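Local coordinates for protein tungsten-containing formylmethanofuran dehydrogenase 2 subunit C (PDB 5T5I) that probably serves as the beta-helical subunit C of a tungsten-containing formylmethanofuran dehydrogenase complex, which catalyses the interconversion of carbon dioxide and formylmethanofuran, at residues C[30-33]-C[34-37]. Sequence-based numbering, arbitrary orientation.
Sequences SIEE and IKNI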
loop_
_atom_site.group_PDB
_atom_site.type_symbol
_atom_site.label_atom_id
_atom_site.label_comp_id
_atom_site.label_asym_id
_atom_site.label_seq_id
_atom_site.Cartn_x
_atom_site.Cartn_y
_atom_site.Cartn_z
ATOM N N SER C 30 -61.351 -33.244 -24.014
ATOM C CA SER C 30 -61.153 -33.471 -25.444
ATOM C C SER C 30 -60.239 -32.363 -25.978
ATOM O O SER C 30 -60.003 -31.378 -25.281
ATOM C CB SER C 30 -62.491 -33.394 -26.177
ATOM O OG SER C 30 -63.012 -32.077 -26.103
ATOM N N ILE C 31 -59.795 -32.484 -27.236
ATOM C CA ILE C 31 -58.955 -31.456 -27.867
ATOM C C ILE C 31 -59.709 -30.112 -27.923
ATOM O O ILE C 31 -59.126 -29.071 -27.612
ATOM C CB ILE C 31 -58.463 -31.934 -29.269
ATOM C CG1 ILE C 31 -57.504 -33.148 -29.150
ATOM C CG2 ILE C 31 -57.815 -30.802 -30.072
ATOM C CD1 ILE C 31 -56.197 -32.921 -28.326
ATOM N N GLU C 32 -61.009 -30.151 -28.260
ATOM C CA GLU C 32 -61.863 -28.955 -28.338
ATOM C C GLU C 32 -62.044 -28.298 -26.959
ATOM O O GLU C 32 -62.035 -27.069 -26.869
ATOM C CB GLU C 32 -63.228 -29.306 -28.989
ATOM C CG GLU C 32 -63.693 -28.314 -30.038
ATOM C CD GLU C 32 -62.722 -28.015 -31.168
ATOM O OE1 GLU C 32 -62.587 -26.818 -31.496
ATOM O OE2 GLU C 32 -62.074 -28.949 -31.697
ATOM N N GLU C 33 -62.156 -29.102 -25.887
ATOM C CA GLU C 33 -62.259 -28.569 -24.522
ATOM C C GLU C 33 -60.927 -27.932 -24.083
ATOM O O GLU C 33 -60.946 -26.908 -23.403
ATOM C CB GLU C 33 -62.669 -29.663 -23.523
ATOM C CG GLU C 33 -64.127 -30.072 -23.625
ATOM C CD GLU C 33 -64.475 -31.245 -22.731
ATOM O OE1 GLU C 33 -65.291 -31.064 -21.800
ATOM O OE2 GLU C 33 -63.904 -32.338 -22.939
ATOM N N ILE C 34 -59.784 -28.518 -24.495
ATOM C CA ILE C 34 -58.454 -27.982 -24.170
ATOM C C ILE C 34 -58.268 -26.586 -24.805
ATOM O O ILE C 34 -57.726 -25.696 -24.145
ATOM C CB ILE C 34 -57.319 -28.992 -24.537
ATOM C CG1 ILE C 34 -57.381 -30.226 -23.594
ATOM C CG2 ILE C 34 -55.920 -28.337 -24.460
ATOM C CD1 ILE C 34 -56.625 -31.419 -24.066
ATOM N N LYS C 35 -58.766 -26.378 -26.043
ATOM C CA LYS C 35 -58.699 -25.073 -26.722
ATOM C C LYS C 35 -59.474 -23.989 -25.952
ATOM O O LYS C 35 -59.141 -22.819 -26.086
ATOM C CB LYS C 35 -59.268 -25.150 -28.152
ATOM C CG LYS C 35 -58.444 -25.967 -29.143
ATOM C CD LYS C 35 -59.206 -26.118 -30.460
ATOM C CE LYS C 35 -58.457 -26.929 -31.483
ATOM N NZ LYS C 35 -59.156 -26.929 -32.799
ATOM N N ASN C 36 -60.518 -24.374 -25.179
ATOM C CA ASN C 36 -61.324 -23.435 -24.382
ATOM C C ASN C 36 -60.785 -23.192 -22.965
ATOM O O ASN C 36 -61.404 -22.427 -22.229
ATOM C CB ASN C 36 -62.800 -23.904 -24.322
ATOM C CG ASN C 36 -63.515 -23.774 -25.641
ATOM O OD1 ASN C 36 -63.237 -22.876 -26.436
ATOM N ND2 ASN C 36 -64.484 -24.643 -25.896
ATOM N N ILE C 37 -59.638 -23.802 -22.582
ATOM C CA ILE C 37 -59.041 -23.581 -21.263
ATOM C C ILE C 37 -58.703 -22.096 -21.131
ATOM O O ILE C 37 -58.122 -21.510 -22.048
ATOM C CB ILE C 37 -57.796 -24.500 -21.032
ATOM C CG1 ILE C 37 -58.262 -25.948 -20.752
ATOM C CG2 ILE C 37 -56.912 -23.996 -19.878
ATOM C CD1 ILE C 37 -57.151 -26.997 -20.780
#
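Glu32 and Lys35 meet in a long salt bridge: Lys35 NZ stands 3.7 Å from Glu32 OE1, with OE2 equally far, so the ammonium faces both carboxylate oxygens and grips neither closely. The shapes of the two chains explain the approach. The glutamate chain bends at chi2 (54°), which brings the carboxylate beside the end of the lysine, whereas the lysine runs extended beyond CG and passes obliquely across it, its CD 3.6 Å from Glu32 OE1. Ile31 CG2 also lies 4.2 Å from Lys35 CE, and Val54 of strand 52-56 adds a further apolar neighbour. Replacing Lys35 by an alanine would probably leave the Glu32 carboxylate without its counter-charge and strip Ile31 CG2 of the methylene it rests against. The backbone beneath is helical by direct evidence: Ile34 N donates to Ser30 O at 3.0 Å and Lys35 N to Ile31 O at 3.1 Å. Ile34 also lays its CG1 3.3 Å from that same Ser30 O, while its side chain reaches Phe26, Leu48 and Val54, which ties this turn to helix 23-26 and strand 52-56. Farther along, Asn36 N makes a weak, bent bond to Glu33 O (133° at the hydrogen), and Ile37 pairs through its backbone with Leu48. At the start of the helix the bonds are reciprocal. Glu33 N donates to Ser30 OG at 3.1 Å, and Ser30 N returns a nearly straight bond (170°) to Glu33 OE2, meeting that oxygen on its anti side; a weak contact from Ser30 OG reaches the same oxygen. This exchange is the capping box, here closing the N-terminus of the short helix 31-35 that flanks one end of the chain's parallel beta-helix.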